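Local coordinates for protein Xcc_ctr_pt (Xanthomonas campestris pv. campestris, PDB 6NJX) that probably cleaves nucleic acid in a metal-dependent manner, this chain being the C-terminal, Toprim-containing part of a longer OLD-family protein, at residues I79-D84 against Y127-N132; I24-D29 against I51-V56. All coordinates share one frame; numbering follows the deposited sequence.

Overall arrangement
Both contacts belong to one four-stranded parallel sheet, ordered 51-55, 22-26, 77-82, 127-130, and each joins an inner strand to an outermost one. Interaction 1 (79-84 with 127-132) is mostly buried, with an aliphatic-aromatic contact where strand 127-130 begins and charged and amide groups at the strand ends. Interaction 2 (24-29 with 51-56) is partly buried and, beyond its backbone bonds, almost wholly aliphatic. The inner strands adjoin: Leu80 CD1 packs on Ile24 and Val26, and Glu27 of interaction 2 meets Thr81 and Asp82 of interaction 1. The magnesium ligands Glu27, Asp82 and Asp84 are thus gathered where the inner strands run into loops.

Interaction 1. Residues I79-D84 against Y127-N132; sequences ILTDRD and YFVNEN
Ile79 and Tyr127 face each other in a parallel pair at the edge of the Toprim sheet, which carries the DxD motif of Asp82 and Asp84, both magnesium ligands. Ile79 lays CD1 over one face of the Tyr127 ring, a CH-pi contact 3.6 Å from the ring centroid, while helix 93-104 also packs against Tyr127, whose OH bonds to His77. Phe128 grips the neighbouring strand through its backbone: its N donates to Ile79 O (2.8 Å) and its O accepts from Thr81 N (3.1 Å). The Phe128 side chain turns to the other face with Leu80 and Asn130, against helix 208-225. Farther along, Asn130 ND2 approaches Asp82 OD1 from above the carboxylate plane (3.2 Å), a bond that could steady this metal ligand. Beyond the strands, Arg83 N bonds to Asn130 O, and Arg83 CB packs on Val129 CG1 (3.6 Å). Extended through chi1 and chi2, the Arg83 chain bends at chi3 (-84°) toward Glu131, while its NH2 forms a salt bridge with Asp116. In a second salt bridge Arg83 NE meets Glu131 OE1 on its syn side at 2.6 Å, the guanidinium and carboxylate planes standing 77° apart.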
ATOM      1  N   ILE A  79       6.431   5.813  -2.313  1.00 30.84           N
ATOM      2  CA  ILE A  79       5.989   4.613  -3.026  1.00 35.76           C
ATOM      3  C   ILE A  79       5.715   3.510  -2.009  1.00 33.99           C
ATOM      4  O   ILE A  79       6.506   3.305  -1.082  1.00 32.76           O
ATOM      5  CB  ILE A  79       7.039   4.139  -4.065  1.00 33.58           C
ATOM      6  CG1 ILE A  79       7.098   5.077  -5.274  1.00 34.37           C
ATOM      7  CG2 ILE A  79       6.818   2.657  -4.480  1.00 32.76           C
ATOM      8  CD1 ILE A  79       8.282   4.773  -6.207  1.00 39.02           C
ATOM      9  N   LEU A  80       4.586   2.823  -2.179  1.00 34.22           N
ATOM     10  CA  LEU A  80       4.221   1.604  -1.464  1.00 37.56           C
ATOM     11  C   LEU A  80       4.090   0.486  -2.491  1.00 37.42           C
ATOM     12  O   LEU A  80       3.295   0.596  -3.432  1.00 38.29           O
ATOM     13  CB  LEU A  80       2.897   1.777  -0.706  1.00 39.58           C
ATOM     14  CG  LEU A  80       2.931   2.888   0.342  1.00 38.33           C
ATOM     15  CD1 LEU A  80       1.538   3.331   0.738  1.00 42.36           C
ATOM     16  CD2 LEU A  80       3.648   2.294   1.522  1.00 43.53           C
ATOM     17  N   THR A  81       4.881  -0.567  -2.340  1.00 37.36           N
ATOM     18  CA  THR A  81       4.860  -1.648  -3.321  1.00 43.43           C
ATOM     19  C   THR A  81       5.188  -2.959  -2.608  1.00 48.12           C
ATOM     20  O   THR A  81       5.713  -2.963  -1.487  1.00 43.23           O
ATOM     21  CB  THR A  81       5.831  -1.349  -4.480  1.00 42.21           C
ATOM     22  OG1 THR A  81       5.614  -2.269  -5.564  1.00 45.36           O
ATOM     23  CG2 THR A  81       7.277  -1.437  -4.026  1.00 40.36           C
ATOM     24  N   ASP A  82       4.852  -4.076  -3.261  1.00 45.70           N
ATOM     25  CA  ASP A  82       4.939  -5.411  -2.669  1.00 48.00           C
ATOM     26  C   ASP A  82       6.211  -6.112  -3.120  1.00 52.64           C
ATOM     27  O   ASP A  82       6.616  -5.982  -4.280  1.00 51.35           O
ATOM     28  CB  ASP A  82       3.725  -6.257  -3.063  1.00 51.23           C
ATOM     29  CG  ASP A  82       2.438  -5.757  -2.431  1.00 55.03           C
ATOM     30  OD1 ASP A  82       2.505  -5.009  -1.424  1.00 58.28           O
ATOM     31  OD2 ASP A  82       1.351  -6.112  -2.935  1.00 66.16           O
ATOM     32  N   ARG A  83       6.827  -6.880  -2.210  1.00 48.47           N
ATOM     33  CA  ARG A  83       8.092  -7.535  -2.553  1.00 54.83           C
ATOM     34  C   ARG A  83       7.907  -8.551  -3.673  1.00 60.01           C
ATOM     35  O   ARG A  83       8.717  -8.594  -4.609  1.00 63.78           O
ATOM     36  CB  ARG A  83       8.742  -8.224  -1.342  1.00 53.14           C
ATOM     37  CG  ARG A  83      10.106  -8.834  -1.737  1.00 58.35           C
ATOM     38  CD  ARG A  83      10.888  -9.530  -0.615  1.00 67.54           C
ATOM     39  NE  ARG A  83      11.694  -8.627   0.214  1.00 73.71           N
ATOM     40  CZ  ARG A  83      13.022  -8.703   0.346  1.00 76.17           C
ATOM     41  NH1 ARG A  83      13.713  -9.627  -0.324  1.00 71.70           N
ATOM     42  NH2 ARG A  83      13.667  -7.850   1.140  1.00 69.87           N
ATOM     43  N   ASP A  84       6.855  -9.373  -3.587  1.00 56.47           N
ATOM     44  CA  ASP A  84       6.581 -10.479  -4.519  1.00 66.24           C
ATOM     45  C   ASP A  84       7.637 -11.593  -4.447  1.00 64.93           C
ATOM     46  O   ASP A  84       7.670 -12.379  -3.496  1.00 65.92           O
ATOM     47  CB  ASP A  84       6.474  -9.959  -5.958  1.00 65.72           C
ATOM     48  CG  ASP A  84       5.336  -8.982  -6.144  1.00 63.38           C
ATOM     49  OD1 ASP A  84       4.246  -9.218  -5.573  1.00 64.45           O
ATOM     50  OD2 ASP A  84       5.535  -7.974  -6.859  1.00 65.63           O
ATOM     51  N   TYR A 127      10.579   5.149  -0.621  1.00 36.00           N
ATOM     52  CA  TYR A 127      10.001   4.035  -1.369  1.00 34.86           C
ATOM     53  C   TYR A 127      10.074   2.796  -0.488  1.00 36.29           C
ATOM     54  O   TYR A 127      11.171   2.350  -0.126  1.00 39.45           O
ATOM     55  CB  TYR A 127      10.735   3.806  -2.697  1.00 33.83           C
ATOM     56  CG  TYR A 127      10.889   5.040  -3.582  1.00 36.74           C
ATOM     57  CD1 TYR A 127       9.995   6.112  -3.504  1.00 34.73           C
ATOM     58  CD2 TYR A 127      11.933   5.122  -4.510  1.00 38.93           C
ATOM     59  CE1 TYR A 127      10.131   7.232  -4.336  1.00 36.49           C
ATOM     60  CE2 TYR A 127      12.075   6.228  -5.349  1.00 40.44           C
ATOM     61  CZ  TYR A 127      11.172   7.277  -5.259  1.00 40.90           C
ATOM     62  OH  TYR A 127      11.325   8.363  -6.087  1.00 39.62           O
ATOM     63  N   PHE A 128       8.918   2.252  -0.136  1.00 34.35           N
ATOM     64  CA  PHE A 128       8.831   1.227   0.891  1.00 41.67           C
ATOM     65  C   PHE A 128       8.211  -0.039   0.336  1.00 41.59           C
ATOM     66  O   PHE A 128       7.242   0.013  -0.436  1.00 40.17           O
ATOM     67  CB  PHE A 128       8.028   1.739   2.091  1.00 39.40           C
ATOM     68  CG  PHE A 128       8.706   2.867   2.797  1.00 38.79           C
ATOM     69  CD1 PHE A 128       9.729   2.620   3.706  1.00 37.61           C
ATOM     70  CD2 PHE A 128       8.369   4.175   2.505  1.00 37.28           C
ATOM     71  CE1 PHE A 128      10.376   3.667   4.352  1.00 38.81           C
ATOM     72  CE2 PHE A 128       9.001   5.242   3.149  1.00 38.32           C
ATOM     73  CZ  PHE A 128      10.008   4.990   4.076  1.00 39.86           C
ATOM     74  N   VAL A 129       8.776  -1.169   0.757  1.00 40.72           N
ATOM     75  CA  VAL A 129       8.408  -2.493   0.281  1.00 40.56           C
ATOM     76  C   VAL A 129       7.722  -3.255   1.410  1.00 46.87           C
ATOM     77  O   VAL A 129       8.216  -3.307   2.544  1.00 42.37           O
ATOM     78  CB  VAL A 129       9.637  -3.266  -0.235  1.00 44.16           C
ATOM     79  CG1 VAL A 129       9.267  -4.741  -0.538  1.00 44.17           C
ATOM     80  CG2 VAL A 129      10.202  -2.590  -1.483  1.00 41.31           C
ATOM     81  N   ASN A 130       6.595  -3.858   1.082  1.00 44.12           N
ATOM     82  CA  ASN A 130       5.852  -4.727   1.973  1.00 49.85           C
ATOM     83  C   ASN A 130       6.215  -6.184   1.669  1.00 56.29           C
ATOM     84  O   ASN A 130       6.203  -6.607   0.503  1.00 52.48           O
ATOM     85  CB  ASN A 130       4.371  -4.432   1.752  1.00 47.39           C
ATOM     86  CG  ASN A 130       3.446  -5.416   2.394  1.00 57.30           C
ATOM     87  OD1 ASN A 130       3.605  -5.796   3.565  1.00 58.07           O
ATOM     88  ND2 ASN A 130       2.409  -5.804   1.630  1.00 61.51           N
ATOM     89  N   GLU A 131       6.534  -6.947   2.712  1.00 56.30           N
ATOM     90  CA  GLU A 131       6.906  -8.348   2.556  1.00 64.36           C
ATOM     91  C   GLU A 131       5.712  -9.292   2.490  1.00 67.10           C
ATOM     92  O   GLU A 131       5.903 -10.474   2.196  1.00 72.26           O
ATOM     93  CB  GLU A 131       7.820  -8.801   3.707  1.00 68.21           C
ATOM     94  CG  GLU A 131       9.103  -7.978   3.906  1.00 72.66           C
ATOM     95  CD  GLU A 131      10.175  -8.253   2.849  1.00 77.71           C
ATOM     96  OE1 GLU A 131      10.506  -7.323   2.059  1.00 71.98           O
ATOM     97  OE2 GLU A 131      10.679  -9.403   2.805  1.00 80.36           O
ATOM     98  N   ASN A 132       4.495  -8.817   2.764  1.00 67.53           N
ATOM     99  CA  ASN A 132       3.303  -9.669   2.805  1.00 69.23           C
ATOM    100  C   ASN A 132       2.121  -8.895   2.240  1.00 70.03           C
ATOM    101  O   ASN A 132       1.686  -7.919   2.862  1.00 70.83           O
ATOM    102  CB  ASN A 132       2.972 -10.111   4.240  1.00 71.16           C
ATOM    103  CG  ASN A 132       4.214 -10.320   5.100  1.00 78.41           C
ATOM    104  OD1 ASN A 132       4.879 -11.357   5.010  1.00 85.49           O
ATOM    105  ND2 ASN A 132       4.534  -9.330   5.940  1.00 73.71           N
TER

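Interaction 2. Residues I24-D29 against I51-V56; sequences ILVEGD and ITVCSV
A beta-alpha-beta unit of the Toprim sheet pairs Ile24, Leu25 and Val26 with Val53, Cys54 and Ser55; the two strands run parallel and are joined through helices 29-41 and 46-49. Four backbone bonds zip them together, from Ile24 N to Thr52 O (2.9 Å) through Cys54 N to Ile24 O and Val26 N to Cys54 O, ending with Val56 N to Val26 O (2.8 Å). The side chains divide between two faces. On one, Ile24 CD1 meets Ile51 CG2 at 3.7 Å, both isoleucines lying against helix 208-225, and Val26 CG2 approaches Val53 CG1 (4.1 Å). On the other, Leu25 CD2 touches Val56 CG1 at 3.9 Å, the two side chains crossing at about a right angle; Leu25 CD2 may also touch Cys54 SG, which is modelled in two positions. Tyr64 of helix 62-68 packs on these three residues, and the Cys54 side chain is about 3 Å from a bound mercury ion.

At the end of strand 51-55, Ser55 OG is set anti to its own N (chi1 177°), which brings it against Gly28 CA at 3.3 Å; OG is also hydrogen-bonded to Gly57 N. Gly28 is the N-cap residue of helix 29-41. Just before it, the magnesium ligand Glu27 leaves the pair: its CB points away from 51-56, and OE1 accepts from the backbone N of Asp82 and is hydrogen-bonded to Thr81 OG1. A glutamate directly after the first strand, set beside the DxD aspartates at the end of a neighbouring strand, is the hallmark of the Toprim metal site.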
ATOM      1  N   ILE A  24       1.264  10.106  -2.766  1.00 33.40           N
ATOM      2  CA  ILE A  24       1.523   8.757  -2.297  1.00 34.39           C
ATOM      3  C   ILE A  24       1.219   7.810  -3.453  1.00 31.11           C
ATOM      4  O   ILE A  24       0.054   7.635  -3.829  1.00 36.46           O
ATOM      5  CB  ILE A  24       0.679   8.428  -1.063  1.00 33.24           C
ATOM      6  CG1 ILE A  24       1.147   9.301   0.144  1.00 33.32           C
ATOM      7  CG2 ILE A  24       0.734   6.929  -0.784  1.00 32.10           C
ATOM      8  CD1 ILE A  24       0.104   9.335   1.288  1.00 33.34           C
ATOM      9  N   LEU A  25       2.259   7.199  -4.012  1.00 31.14           N
ATOM     10  CA  LEU A  25       2.102   6.294  -5.156  1.00 37.43           C
ATOM     11  C   LEU A  25       1.887   4.861  -4.682  1.00 34.36           C
ATOM     12  O   LEU A  25       2.665   4.327  -3.868  1.00 33.81           O
ATOM     13  CB  LEU A  25       3.316   6.364  -6.084  1.00 32.39           C
ATOM     14  CG  LEU A  25       3.516   7.676  -6.830  1.00 34.14           C
ATOM     15  CD1 LEU A  25       4.938   7.665  -7.444  1.00 31.65           C
ATOM     16  CD2 LEU A  25       2.413   7.882  -7.879  1.00 38.16           C
ATOM     17  N   VAL A  26       0.865   4.231  -5.251  1.00 32.79           N
ATOM     18  CA  VAL A  26       0.270   3.000  -4.753  1.00 37.43           C
ATOM     19  C   VAL A  26      -0.029   2.094  -5.958  1.00 38.13           C
ATOM     20  O   VAL A  26      -0.172   2.569  -7.082  1.00 37.51           O
ATOM     21  CB  VAL A  26      -0.982   3.419  -3.942  1.00 38.98           C
ATOM     22  CG1 VAL A  26      -2.276   2.776  -4.385  1.00 42.68           C
ATOM     23  CG2 VAL A  26      -0.701   3.441  -2.441  1.00 37.11           C
ATOM     24  N   GLU A  27      -0.085   0.768  -5.731  1.00 37.35           N
ATOM     25  CA  GLU A  27      -0.204  -0.168  -6.859  1.00 43.08           C
ATOM     26  C   GLU A  27      -1.638  -0.303  -7.369  1.00 45.74           C
ATOM     27  O   GLU A  27      -1.857  -0.419  -8.584  1.00 45.55           O
ATOM     28  CB  GLU A  27       0.307  -1.556  -6.472  1.00 42.20           C
ATOM     29  CG  GLU A  27       1.807  -1.712  -6.495  1.00 44.98           C
ATOM     30  CD  GLU A  27       2.219  -3.116  -6.106  1.00 52.45           C
ATOM     31  OE1 GLU A  27       3.398  -3.325  -5.735  1.00 48.17           O
ATOM     32  OE2 GLU A  27       1.351  -4.020  -6.171  1.00 59.59           O
ATOM     33  N   GLY A  28      -2.622  -0.332  -6.471  1.00 43.04           N
ATOM     34  CA  GLY A  28      -3.992  -0.515  -6.923  1.00 47.80           C
ATOM     35  C   GLY A  28      -5.058   0.094  -6.037  1.00 50.67           C
ATOM     36  O   GLY A  28      -4.759   0.870  -5.117  1.00 47.22           O
ATOM     37  N   ASP A  29      -6.314  -0.287  -6.304  1.00 47.49           N
ATOM     38  CA  ASP A  29      -7.473   0.335  -5.664  1.00 50.87           C
ATOM     39  C   ASP A  29      -7.572   0.035  -4.173  1.00 48.24           C
ATOM     40  O   ASP A  29      -8.135   0.843  -3.428  1.00 49.83           O
ATOM     41  CB  ASP A  29      -8.764  -0.126  -6.343  1.00 55.28           C
ATOM     42  CG  ASP A  29      -9.076   0.673  -7.589  1.00 59.45           C
ATOM     43  OD1 ASP A  29      -8.425   1.725  -7.797  1.00 59.37           O
ATOM     44  OD2 ASP A  29      -9.981   0.256  -8.347  1.00 69.15           O
ATOM     45  N   ILE A  51      -2.115  16.236   0.167  1.00 42.80           N
ATOM     46  CA  ILE A  51      -1.478  15.006  -0.288  1.00 42.58           C
ATOM     47  C   ILE A  51      -2.548  14.136  -0.919  1.00 41.71           C
ATOM     48  O   ILE A  51      -3.608  13.913  -0.321  1.00 45.77           O
ATOM     49  CB  ILE A  51      -0.769  14.278   0.870  1.00 44.81           C
ATOM     50  CG1 ILE A  51       0.409  15.119   1.367  1.00 43.03           C
ATOM     51  CG2 ILE A  51      -0.308  12.874   0.458  1.00 40.78           C
ATOM     52  CD1 ILE A  51       0.892  14.741   2.757  1.00 42.56           C
ATOM     53  N   THR A  52      -2.294  13.677  -2.142  1.00 44.10           N
ATOM     54  CA  THR A  52      -3.213  12.788  -2.840  1.00 43.78           C
ATOM     55  C   THR A  52      -2.594  11.398  -2.982  1.00 42.99           C
ATOM     56  O   THR A  52      -1.376  11.248  -3.125  1.00 39.22           O
ATOM     57  CB  THR A  52      -3.604  13.339  -4.235  1.00 53.40           C
ATOM     58  OG1 THR A  52      -2.433  13.488  -5.050  1.00 53.47           O
ATOM     59  CG2 THR A  52      -4.290  14.700  -4.110  1.00 51.58           C
ATOM     60  N   VAL A  53      -3.457  10.382  -2.925  1.00 40.97           N
ATOM     61  CA  VAL A  53      -3.082   8.984  -3.116  1.00 39.83           C
ATOM     62  C   VAL A  53      -3.414   8.611  -4.558  1.00 44.01           C
ATOM     63  O   VAL A  53      -4.572   8.715  -4.987  1.00 46.82           O
ATOM     64  CB  VAL A  53      -3.817   8.071  -2.122  1.00 43.72           C
ATOM     65  CG1 VAL A  53      -3.302   6.631  -2.224  1.00 43.25           C
ATOM     66  CG2 VAL A  53      -3.644   8.607  -0.673  1.00 40.27           C
ATOM     67  N   CYS A  54      -2.412   8.154  -5.306  1.00 40.35           N
ATOM     68  CA  CYS A  54      -2.539   7.910  -6.737  0.50 42.72           C
ATOM     69  C   CYS A  54      -2.164   6.465  -7.048  1.00 43.32           C
ATOM     70  O   CYS A  54      -1.048   6.022  -6.745  1.00 38.35           O
ATOM     71  CB  CYS A  54      -1.667   8.898  -7.520  0.50 44.80           C
ATOM     72  SG  CYS A  54      -1.344   8.455  -9.247  0.50 56.74           S
ATOM     73  N   SER A  55      -3.096   5.728  -7.650  1.00 40.35           N
ATOM     74  CA  SER A  55      -2.842   4.360  -8.073  1.00 43.33           C
ATOM     75  C   SER A  55      -2.146   4.354  -9.440  1.00 44.17           C
ATOM     76  O   SER A  55      -2.615   4.994 -10.381  1.00 42.19           O
ATOM     77  CB  SER A  55      -4.159   3.585  -8.148  1.00 45.13           C
ATOM     78  OG  SER A  55      -3.928   2.273  -8.620  1.00 48.60           O
ATOM     79  N   VAL A  56      -1.013   3.647  -9.545  1.00 42.61           N
ATOM     80  CA  VAL A  56      -0.356   3.482 -10.843  1.00 46.89           C
ATOM     81  C   VAL A  56      -0.930   2.290 -11.623  1.00 47.51           C
ATOM     82  O   VAL A  56      -0.476   2.012 -12.741  1.00 48.41           O
ATOM     83  CB  VAL A  56       1.190   3.384 -10.680  1.00 44.00           C
ATOM     84  CG1 VAL A  56       1.739   4.543  -9.811  1.00 41.71           C
ATOM     85  CG2 VAL A  56       1.633   2.038 -10.107  1.00 40.71           C
TER